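Local coordinates for protein DELTA1-pyrroline-2-carboxylate reductase (Thermococcus litoralis DSM 5473, PDB 6T3E) that probably reduces Delta1-pyrroline-2-carboxylate to L-proline with a nicotinamide cofactor, and binds NADH and L-proline, at residues G160-A163 against R164-L167; D183-P186 against K187-K190; F129-A132 against M133-A137. All coordinates share one frame; numbering follows the deposited sequence.

In the fold
The three interactions lie along the bound NADH: residues 183-190 hold its adenosine end, residues 160-167 the pyrophosphate, and residues 129-137 the nicotinamide end beside the bound proline. Interactions 1 and 3 are in direct touch, with centres about 9 Å apart. Thr165 OG1 of interaction 1 lies 2.9 Å from Ala132 O of interaction 3, a probable hydrogen bond between helices 161-173 and 128-146, and the amide of Gln162 packs on Ala132 and Thr135. Interaction 2 does not touch interaction 1, whose nearest atoms are about 5 Å away. Its centre is about 22 Å from that of interaction 3, and the cofactor spans that gap.

Interaction 1. Residues G160-A163 against R164-L167; sequences GVQA and RTQL. With NAI (1,4-dihydronicotinamide adenine dinucleotide), chain F.
Arg164 turns back toward the start of helix 161-173 and reaches Gly160. With CG beside its own backbone N (chi1 -73°) and the chain extended from CG to NE, Arg164 NH1 arrives 3.3 Å from Gly160 O and donates a hydrogen bond to it. The oxygen sits at the edge of the guanidinium, in its plane. Seen from the acceptor, the donor stands 63° above the carbonyl plane, so the bond does not follow a lone pair. The other end nitrogen, NH2, has a long, weak ion pair with Glu195, while the side chain also touches Phe192 and Met196 of helix 186-200.

This first turn fits the glycine-rich GxGxxA pattern of a Rossmann nucleotide-binding domain, with Gly160 and Ala163 as two of its positions. Gly160 CA lies 3.2 Å from O5B of NADH, and a beta carbon there would collide with that oxygen. Gln162 N donates to NADH phosphate oxygen O2N over 2.9 Å in a nearly straight bond (175°). The bond from Val161 N to O2A is weak.

Gln162 and Thr165 run side by side, pointing the same way, toward helix 128-146. Gln162 bends at its second torsion, bringing Gln162 NE2 within 3.4 Å of C5N of the dihydronicotinamide. Thr165 OG1 lies 3.8 Å from Gln162 OE1. Its hydrogen-bond partner on the neighbouring helix is Ala132 O. One turn on, Gln166 N donates to Gln162 O at 2.8 Å, and Gln166 CG lies against that oxygen too, before the amide leaves for Ser139. Leu167 N bonds to Ala163 O at 2.9 Å, and its side chain turns to Ala154 and Ile156 of strand 153-157.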
loop_
_atom_site.group_PDB
_atom_site.type_symbol
_atom_site.label_atom_id
_atom_site.label_comp_id
_atom_site.label_asym_id
_atom_site.label_seq_id
_atom_site.Cartn_x
_atom_site.Cartn_y
_atom_site.Cartn_z
ATOM N N GLY B 160 -23.899 8.249 -10.569
ATOM C CA GLY B 160 -22.501 8.520 -10.823
ATOM C C GLY B 160 -21.798 7.398 -11.556
ATOM O O GLY B 160 -22.415 6.623 -12.293
ATOM N N VAL B 161 -20.482 7.312 -11.359
ATOM C CA VAL B 161 -19.711 6.283 -12.045
ATOM C C VAL B 161 -20.123 4.903 -11.554
ATOM O O VAL B 161 -20.364 3.996 -12.355
ATOM C CB VAL B 161 -18.200 6.523 -11.880
ATOM C CG1 VAL B 161 -17.426 5.300 -12.362
ATOM C CG2 VAL B 161 -17.768 7.767 -12.661
ATOM N N GLN B 162 -20.237 4.727 -10.235
ATOM C CA GLN B 162 -20.541 3.401 -9.705
ATOM C C GLN B 162 -21.930 2.927 -10.114
ATOM O O GLN B 162 -22.116 1.747 -10.430
ATOM C CB GLN B 162 -20.410 3.391 -8.180
ATOM C CG GLN B 162 -18.975 3.552 -7.685
ATOM C CD GLN B 162 -17.983 2.776 -8.535
ATOM O OE1 GLN B 162 -18.191 1.584 -8.867
ATOM N NE2 GLN B 162 -16.891 3.444 -8.898
ATOM N N ALA B 163 -22.907 3.835 -10.157
ATOM C CA ALA B 163 -24.280 3.430 -10.448
ATOM C C ALA B 163 -24.393 2.750 -11.805
ATOM O O ALA B 163 -25.245 1.875 -11.985
ATOM C CB ALA B 163 -25.217 4.634 -10.395
ATOM N N ARG B 164 -23.558 3.137 -12.772
ATOM C CA ARG B 164 -23.639 2.524 -14.094
ATOM C C ARG B 164 -23.288 1.038 -14.042
ATOM O O ARG B 164 -24.081 0.186 -14.469
ATOM C CB ARG B 164 -22.729 3.263 -15.062
ATOM C CG ARG B 164 -23.251 4.603 -15.456
ATOM C CD ARG B 164 -22.126 5.451 -15.990
ATOM N NE ARG B 164 -22.609 6.476 -16.905
ATOM C CZ ARG B 164 -23.099 7.642 -16.511
ATOM N NH1 ARG B 164 -23.173 7.925 -15.205
ATOM N NH2 ARG B 164 -23.503 8.516 -17.425
ATOM N N THR B 165 -22.118 0.704 -13.484
ATOM C CA THR B 165 -21.761 -0.701 -13.338
ATOM C C THR B 165 -22.643 -1.408 -12.317
ATOM O O THR B 165 -22.820 -2.633 -12.388
ATOM C CB THR B 165 -20.299 -0.828 -12.937
ATOM O OG1 THR B 165 -20.047 0.047 -11.836
ATOM C CG2 THR B 165 -19.393 -0.456 -14.114
ATOM N N GLN B 166 -23.176 -0.670 -11.344
ATOM C CA GLN B 166 -24.097 -1.284 -10.399
ATOM C C GLN B 166 -25.330 -1.798 -11.119
ATOM O O GLN B 166 -25.707 -2.965 -10.968
ATOM C CB GLN B 166 -24.486 -0.285 -9.319
ATOM C CG GLN B 166 -23.465 -0.125 -8.218
ATOM C CD GLN B 166 -23.323 -1.356 -7.363
ATOM O OE1 GLN B 166 -24.313 -2.041 -7.053
ATOM N NE2 GLN B 166 -22.084 -1.638 -6.950
ATOM N N LEU B 167 -25.956 -0.946 -11.936
ATOM C CA LEU B 167 -27.145 -1.383 -12.659
ATOM C C LEU B 167 -26.799 -2.451 -13.685
ATOM O O LEU B 167 -27.554 -3.417 -13.853
ATOM C CB LEU B 167 -27.840 -0.196 -13.331
ATOM C CG LEU B 167 -29.156 -0.541 -14.050
ATOM C CD1 LEU B 167 -30.211 -1.035 -13.075
ATOM C CD2 LEU B 167 -29.687 0.619 -14.898
HETATM P PA NAI F . -19.452 10.055 -8.404
HETATM O O1A NAI F . -19.092 11.406 -7.842
HETATM O O2A NAI F . -18.984 9.954 -9.843
HETATM O O5B NAI F . -21.058 9.723 -8.269
HETATM C C5B NAI F . -21.623 10.061 -7.008
HETATM C C4B NAI F . -23.150 10.454 -7.222
HETATM O O4B NAI F . -23.745 10.584 -6.083
HETATM C C3B NAI F . -23.226 11.839 -7.906
HETATM O O3B NAI F . -23.908 11.713 -9.070
HETATM C C2B NAI F . -23.958 12.721 -6.873
HETATM O O2B NAI F . -24.756 13.805 -7.562
HETATM C C1B NAI F . -24.724 11.864 -6.259
HETATM N N9A NAI F . -25.158 12.334 -4.972
HETATM C C8A NAI F . -24.319 12.820 -4.053
HETATM N N7A NAI F . -25.042 13.161 -2.992
HETATM C C5A NAI F . -26.330 12.884 -3.254
HETATM C C6A NAI F . -27.460 13.049 -2.489
HETATM N N6A NAI F . -27.671 13.575 -1.153
HETATM N N1A NAI F . -28.651 12.696 -2.970
HETATM C C2A NAI F . -28.731 12.162 -4.213
HETATM N N3A NAI F . -27.615 11.997 -4.966
HETATM C C4A NAI F . -26.409 12.372 -4.471
HETATM O O3 NAI F . -18.660 8.945 -7.450
HETATM P PN NAI F . -18.805 7.297 -7.649
HETATM O O1N NAI F . -17.521 6.874 -8.335
HETATM O O2N NAI F . -20.038 6.945 -8.433
HETATM O O5D NAI F . -18.908 6.598 -6.186
HETATM C C5D NAI F . -20.160 6.503 -5.614
HETATM C C4D NAI F . -19.989 6.028 -4.147
HETATM O O4D NAI F . -19.543 4.789 -4.085
HETATM C C3D NAI F . -18.933 6.890 -3.440
HETATM O O3D NAI F . -19.358 7.153 -2.153
HETATM C C2D NAI F . -17.683 6.001 -3.373
HETATM O O2D NAI F . -16.807 6.475 -2.213
HETATM C C1D NAI F . -18.197 4.811 -3.193
HETATM N N1N NAI F . -17.286 3.769 -3.694
HETATM C C2N NAI F . -17.097 2.529 -2.964
HETATM C C3N NAI F . -16.544 1.276 -3.700
HETATM C C7N NAI F . -16.986 -0.093 -3.116
HETATM O O7N NAI F . -17.745 -0.086 -2.218
HETATM N N7N NAI F . -16.464 -1.358 -3.680
HETATM C C4N NAI F . -16.192 1.343 -5.172
HETATM C C5N NAI F . -15.923 2.768 -5.672
HETATM C C6N NAI F . -16.556 3.960 -4.933
#

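Interaction 2. Residues D183-P186 against K187-K190; sequences DINP and KNAK. With NAI (1,4-dihydronicotinamide adenine dinucleotide), chain F.
The amides of Asn185 and Asn188 lie one over the other, their planes 25° apart and their CG atoms 3.5 Å from each other. The two ND2 groups are neighbours in this stack but both are donors, so no bond joins them; each amide bonds elsewhere. Asn188 ND2 donates to ribose hydroxyl O3B of NADH over 3.1 Å. Asn185 OD1 accepts from Lys187 N at 3.1 Å, a weak N-cap bond at the start of helix 186-200. The adenine has Ile184 over one face, with Ile184 CG2 3.5 Å from NADH N1A.

The carboxylate of Asp183 faces the same ribose. Asp183 OD2 accepts from NADH O3B at 2.7 Å and also from Ala159 N; OD1 accepts from O2B, at a modelled separation too short to be trusted. Asp183 OD1 is met in addition by Asn185 N at 2.8 Å, on its anti side, which closes an Asx turn and fixes the carboxylate's rotation. In the first helical turn, Ala189 N bonds to Asn185 O at 3.2 Å.

An acidic residue just after the second strand of a Rossmann fold, here strand 178-182, gripping both adenosine ribose hydroxyls, is typical of NAD(H)-binding domains and consistent with the bound NADH.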
loop_
_atom_site.group_PDB
_atom_site.type_symbol
_atom_site.label_atom_id
_atom_site.label_comp_id
_atom_site.label_asym_id
_atom_site.label_seq_id
_atom_site.Cartn_x
_atom_site.Cartn_y
_atom_site.Cartn_z
ATOM N N ASP B 183 -31.087 11.721 -8.604
ATOM C CA ASP B 183 -29.846 12.362 -8.199
ATOM C C ASP B 183 -30.141 13.829 -7.911
ATOM O O ASP B 183 -31.064 14.411 -8.489
ATOM C CB ASP B 183 -28.771 12.200 -9.282
ATOM C CG ASP B 183 -27.361 12.401 -8.754
ATOM O OD1 ASP B 183 -27.049 13.521 -8.307
ATOM O OD2 ASP B 183 -26.554 11.442 -8.799
ATOM N N ILE B 184 -29.376 14.422 -6.990
ATOM C CA ILE B 184 -29.506 15.861 -6.787
ATOM C C ILE B 184 -29.010 16.633 -8.003
ATOM O O ILE B 184 -29.377 17.799 -8.188
ATOM C CB ILE B 184 -28.773 16.339 -5.515
ATOM C CG1 ILE B 184 -27.323 15.869 -5.510
ATOM C CG2 ILE B 184 -29.498 15.892 -4.257
ATOM C CD1 ILE B 184 -26.519 16.503 -4.408
ATOM N N ASN B 185 -28.202 15.999 -8.854
ATOM C CA ASN B 185 -27.689 16.606 -10.073
ATOM C C ASN B 185 -28.581 16.213 -11.246
ATOM O O ASN B 185 -28.574 15.040 -11.646
ATOM C CB ASN B 185 -26.249 16.132 -10.305
ATOM C CG ASN B 185 -25.496 16.953 -11.338
ATOM O OD1 ASN B 185 -26.066 17.424 -12.333
ATOM N ND2 ASN B 185 -24.196 17.119 -11.110
ATOM N N PRO B 186 -29.383 17.134 -11.808
ATOM C CA PRO B 186 -30.264 16.746 -12.922
ATOM C C PRO B 186 -29.523 16.339 -14.176
ATOM O O PRO B 186 -30.085 15.582 -14.977
ATOM C CB PRO B 186 -31.113 18.002 -13.155
ATOM C CG PRO B 186 -30.298 19.105 -12.606
ATOM C CD PRO B 186 -29.576 18.546 -11.436
ATOM N N LYS B 187 -28.313 16.864 -14.401
ATOM C CA LYS B 187 -27.524 16.429 -15.550
ATOM C C LYS B 187 -27.138 14.963 -15.429
ATOM O O LYS B 187 -27.234 14.203 -16.401
ATOM C CB LYS B 187 -26.271 17.288 -15.696
ATOM C CG LYS B 187 -26.469 18.609 -16.415
ATOM C CD LYS B 187 -25.138 19.354 -16.479
ATOM C CE LYS B 187 -25.254 20.658 -17.250
ATOM N NZ LYS B 187 -24.013 21.493 -17.123
ATOM N N ASN B 188 -26.692 14.552 -14.238
ATOM C CA ASN B 188 -26.226 13.184 -14.057
ATOM C C ASN B 188 -27.368 12.196 -14.207
ATOM O O ASN B 188 -27.188 11.118 -14.782
ATOM C CB ASN B 188 -25.555 13.021 -12.694
ATOM C CG ASN B 188 -24.292 13.857 -12.558
ATOM O OD1 ASN B 188 -23.835 14.467 -13.525
ATOM N ND2 ASN B 188 -23.709 13.868 -11.355
ATOM N N ALA B 189 -28.551 12.540 -13.696
ATOM C CA ALA B 189 -29.685 11.628 -13.823
ATOM C C ALA B 189 -30.136 11.499 -15.271
ATOM O O ALA B 189 -30.433 10.394 -15.733
ATOM C CB ALA B 189 -30.840 12.087 -12.934
ATOM N N LYS B 190 -30.183 12.612 -16.004
ATOM C CA LYS B 190 -30.601 12.568 -17.401
ATOM C C LYS B 190 -29.595 11.794 -18.239
ATOM O O LYS B 190 -29.959 10.872 -18.980
ATOM C CB LYS B 190 -30.763 13.996 -17.929
ATOM C CG LYS B 190 -31.413 14.118 -19.294
ATOM C CD LYS B 190 -31.542 15.584 -19.707
ATOM C CE LYS B 190 -31.957 15.700 -21.166
ATOM N NZ LYS B 190 -32.120 17.103 -21.616
HETATM P PA NAI F . -19.452 10.055 -8.404
HETATM O O1A NAI F . -19.092 11.406 -7.842
HETATM O O2A NAI F . -18.984 9.954 -9.843
HETATM O O5B NAI F . -21.058 9.723 -8.269
HETATM C C5B NAI F . -21.623 10.061 -7.008
HETATM C C4B NAI F . -23.150 10.454 -7.222
HETATM O O4B NAI F . -23.745 10.584 -6.083
HETATM C C3B NAI F . -23.226 11.839 -7.906
HETATM O O3B NAI F . -23.908 11.713 -9.070
HETATM C C2B NAI F . -23.958 12.721 -6.873
HETATM O O2B NAI F . -24.756 13.805 -7.562
HETATM C C1B NAI F . -24.724 11.864 -6.259
HETATM N N9A NAI F . -25.158 12.334 -4.972
HETATM C C8A NAI F . -24.319 12.820 -4.053
HETATM N N7A NAI F . -25.042 13.161 -2.992
HETATM C C5A NAI F . -26.330 12.884 -3.254
HETATM C C6A NAI F . -27.460 13.049 -2.489
HETATM N N6A NAI F . -27.671 13.575 -1.153
HETATM N N1A NAI F . -28.651 12.696 -2.970
HETATM C C2A NAI F . -28.731 12.162 -4.213
HETATM N N3A NAI F . -27.615 11.997 -4.966
HETATM C C4A NAI F . -26.409 12.372 -4.471
HETATM O O3 NAI F . -18.660 8.945 -7.450
HETATM P PN NAI F . -18.805 7.297 -7.649
HETATM O O1N NAI F . -17.521 6.874 -8.335
HETATM O O2N NAI F . -20.038 6.945 -8.433
HETATM O O5D NAI F . -18.908 6.598 -6.186
HETATM C C5D NAI F . -20.160 6.503 -5.614
HETATM C C4D NAI F . -19.989 6.028 -4.147
HETATM O O4D NAI F . -19.543 4.789 -4.085
HETATM C C3D NAI F . -18.933 6.890 -3.440
HETATM O O3D NAI F . -19.358 7.153 -2.153
HETATM C C2D NAI F . -17.683 6.001 -3.373
HETATM O O2D NAI F . -16.807 6.475 -2.213
HETATM C C1D NAI F . -18.197 4.811 -3.193
HETATM N N1N NAI F . -17.286 3.769 -3.694
HETATM C C2N NAI F . -17.097 2.529 -2.964
HETATM C C3N NAI F . -16.544 1.276 -3.700
HETATM C C7N NAI F . -16.986 -0.093 -3.116
HETATM O O7N NAI F . -17.745 -0.086 -2.218
HETATM N N7N NAI F . -16.464 -1.358 -3.680
HETATM C C4N NAI F . -16.192 1.343 -5.172
HETATM C C5N NAI F . -15.923 2.768 -5.672
HETATM C C6N NAI F . -16.556 3.960 -4.933
#

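Interaction 3. Residues F129-A132 against M133-A137; sequences FITA and MRTGA. With NAI (1,4-dihydronicotinamide adenine dinucleotide), chain F; PRO (proline), chain E.
Met133 lays its CG over one face of the Phe129 ring, 3.7 Å from the ring centroid and 17° off the normal, a CH-pi contact. Bends at its second and third torsions keep Met133 SD close to the same ring, at an oblique 4.4 Å from the Phe129 centroid, as a Met-aromatic contact.

Arg134 follows, its CG held between backbone N and carbonyl carbon (chi1 69°), a setting that sends the chain past Thr131 O to the ligands. Arg134 NH2 donates to the bound proline's carboxylate O at 2.9 Å, with that oxygen in the guanidinium plane. Arg134 NE donates to Thr135 OG1 at 3.2 Å, while Glu326 and Asp327 form salt bridges with NE and NH1. A methionine in its place would probably leave the proline carboxylate without this charged partner and the two acids without their mate.

Thr135 grips Thr131 O twice, through Thr135 OG1 at 2.7 Å and Thr135 N at 3.0 Å, from opposite faces of the carbonyl plane. With its proton committed there, OG1 also accepts a weak bond from N7N of the nicotinamide amide.

Gly136 N bonds to Ala132 O at 3.1 Å, and Ala137 packs on Met39 and Val42.

This part of helix 128-146 packs on helix 30-36 through Phe129, helix 39-54 through Met133 and Ala137, helix 161-173 through Ala132 and Thr135, and strand 107-114 through Ile130 and Thr131.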
loop_
_atom_site.group_PDB
_atom_site.type_symbol
_atom_site.label_atom_id
_atom_site.label_comp_id
_atom_site.label_asym_id
_atom_site.label_seq_id
_atom_site.Cartn_x
_atom_site.Cartn_y
_atom_site.Cartn_z
ATOM N N PHE B 129 -11.282 2.108 -14.154
ATOM C CA PHE B 129 -12.305 1.300 -14.811
ATOM C C PHE B 129 -12.490 -0.035 -14.099
ATOM O O PHE B 129 -13.622 -0.517 -13.951
ATOM C CB PHE B 129 -11.919 1.119 -16.279
ATOM C CG PHE B 129 -12.694 0.064 -17.004
ATOM C CD1 PHE B 129 -13.991 0.301 -17.430
ATOM C CD2 PHE B 129 -12.109 -1.154 -17.292
ATOM C CE1 PHE B 129 -14.694 -0.667 -18.121
ATOM C CE2 PHE B 129 -12.801 -2.125 -17.979
ATOM C CZ PHE B 129 -14.096 -1.881 -18.394
ATOM N N ILE B 130 -11.391 -0.627 -13.625
ATOM C CA ILE B 130 -11.464 -1.898 -12.916
ATOM C C ILE B 130 -12.159 -1.720 -11.579
ATOM O O ILE B 130 -12.876 -2.615 -11.112
ATOM C CB ILE B 130 -10.066 -2.502 -12.753
ATOM C CG1 ILE B 130 -9.681 -3.223 -14.037
ATOM C CG2 ILE B 130 -10.023 -3.451 -11.550
ATOM C CD1 ILE B 130 -8.247 -3.109 -14.340
ATOM N N THR B 131 -11.937 -0.581 -10.924
ATOM C CA THR B 131 -12.622 -0.327 -9.665
ATOM C C THR B 131 -14.134 -0.342 -9.858
ATOM O O THR B 131 -14.856 -1.043 -9.137
ATOM C CB THR B 131 -12.192 1.030 -9.106
ATOM O OG1 THR B 131 -10.787 1.023 -8.823
ATOM C CG2 THR B 131 -12.983 1.374 -7.834
ATOM N N ALA B 132 -14.618 0.344 -10.890
ATOM C CA ALA B 132 -16.049 0.350 -11.167
ATOM C C ALA B 132 -16.540 -1.041 -11.562
ATOM O O ALA B 132 -17.622 -1.465 -11.135
ATOM C CB ALA B 132 -16.362 1.379 -12.252
ATOM N N MET B 133 -15.760 -1.773 -12.373
ATOM C CA MET B 133 -16.197 -3.100 -12.794
ATOM C C MET B 133 -16.268 -4.055 -11.608
ATOM O O MET B 133 -17.291 -4.715 -11.394
ATOM C CB MET B 133 -15.275 -3.648 -13.889
ATOM C CG MET B 133 -15.324 -2.853 -15.201
ATOM S SD MET B 133 -16.860 -3.066 -16.155
ATOM C CE MET B 133 -16.893 -4.847 -16.372
ATOM N N ARG B 134 -15.209 -4.107 -10.797
ATOM C CA ARG B 134 -15.183 -5.042 -9.670
ATOM C C ARG B 134 -16.205 -4.677 -8.598
ATOM O O ARG B 134 -16.705 -5.566 -7.896
ATOM C CB ARG B 134 -13.774 -5.106 -9.072
ATOM C CG ARG B 134 -13.353 -3.832 -8.359
ATOM C CD ARG B 134 -13.121 -4.055 -6.901
ATOM N NE ARG B 134 -13.703 -3.006 -6.077
ATOM C CZ ARG B 134 -13.095 -2.462 -5.031
ATOM N NH1 ARG B 134 -11.884 -2.857 -4.683
ATOM N NH2 ARG B 134 -13.693 -1.519 -4.333
ATOM N N THR B 135 -16.515 -3.383 -8.444
ATOM C CA THR B 135 -17.525 -2.969 -7.475
ATOM C C THR B 135 -18.921 -3.390 -7.911
ATOM O O THR B 135 -19.699 -3.910 -7.106
ATOM C CB THR B 135 -17.467 -1.459 -7.283
ATOM O OG1 THR B 135 -16.183 -1.091 -6.766
ATOM C CG2 THR B 135 -18.559 -0.998 -6.329
ATOM N N GLY B 136 -19.258 -3.171 -9.184
ATOM C CA GLY B 136 -20.537 -3.638 -9.687
ATOM C C GLY B 136 -20.670 -5.148 -9.614
ATOM O O GLY B 136 -21.717 -5.672 -9.227
ATOM N N ALA B 137 -19.603 -5.866 -9.976
ATOM C CA ALA B 137 -19.646 -7.324 -9.958
ATOM C C ALA B 137 -19.790 -7.860 -8.545
ATOM O O ALA B 137 -20.493 -8.856 -8.325
ATOM C CB ALA B 137 -18.393 -7.899 -10.615
HETATM P PA NAI F . -19.452 10.055 -8.404
HETATM O O1A NAI F . -19.092 11.406 -7.842
HETATM O O2A NAI F . -18.984 9.954 -9.843
HETATM O O5B NAI F . -21.058 9.723 -8.269
HETATM C C5B NAI F . -21.623 10.061 -7.008
HETATM C C4B NAI F . -23.150 10.454 -7.222
HETATM O O4B NAI F . -23.745 10.584 -6.083
HETATM C C3B NAI F . -23.226 11.839 -7.906
HETATM O O3B NAI F . -23.908 11.713 -9.070
HETATM C C2B NAI F . -23.958 12.721 -6.873
HETATM O O2B NAI F . -24.756 13.805 -7.562
HETATM C C1B NAI F . -24.724 11.864 -6.259
HETATM N N9A NAI F . -25.158 12.334 -4.972
HETATM C C8A NAI F . -24.319 12.820 -4.053
HETATM N N7A NAI F . -25.042 13.161 -2.992
HETATM C C5A NAI F . -26.330 12.884 -3.254
HETATM C C6A NAI F . -27.460 13.049 -2.489
HETATM N N6A NAI F . -27.671 13.575 -1.153
HETATM N N1A NAI F . -28.651 12.696 -2.970
HETATM C C2A NAI F . -28.731 12.162 -4.213
HETATM N N3A NAI F . -27.615 11.997 -4.966
HETATM C C4A NAI F . -26.409 12.372 -4.471
HETATM O O3 NAI F . -18.660 8.945 -7.450
HETATM P PN NAI F . -18.805 7.297 -7.649
HETATM O O1N NAI F . -17.521 6.874 -8.335
HETATM O O2N NAI F . -20.038 6.945 -8.433
HETATM O O5D NAI F . -18.908 6.598 -6.186
HETATM C C5D NAI F . -20.160 6.503 -5.614
HETATM C C4D NAI F . -19.989 6.028 -4.147
HETATM O O4D NAI F . -19.543 4.789 -4.085
HETATM C C3D NAI F . -18.933 6.890 -3.440
HETATM O O3D NAI F . -19.358 7.153 -2.153
HETATM C C2D NAI F . -17.683 6.001 -3.373
HETATM O O2D NAI F . -16.807 6.475 -2.213
HETATM C C1D NAI F . -18.197 4.811 -3.193
HETATM N N1N NAI F . -17.286 3.769 -3.694
HETATM C C2N NAI F . -17.097 2.529 -2.964
HETATM C C3N NAI F . -16.544 1.276 -3.700
HETATM C C7N NAI F . -16.986 -0.093 -3.116
HETATM O O7N NAI F . -17.745 -0.086 -2.218
HETATM N N7N NAI F . -16.464 -1.358 -3.680
HETATM C C4N NAI F . -16.192 1.343 -5.172
HETATM C C5N NAI F . -15.923 2.768 -5.672
HETATM C C6N NAI F . -16.556 3.960 -4.933
HETATM N N PRO E . -13.700 2.806 -1.715
HETATM C CA PRO E . -13.476 2.463 -3.123
HETATM C C PRO E . -12.649 1.200 -3.346
HETATM O O PRO E . -12.512 0.332 -2.471
HETATM C CB PRO E . -12.730 3.687 -3.651
HETATM C CG PRO E . -13.290 4.826 -2.856
HETATM C CD PRO E . -13.692 4.266 -1.501
HETATM O OXT PRO E . -12.088 1.022 -4.427
#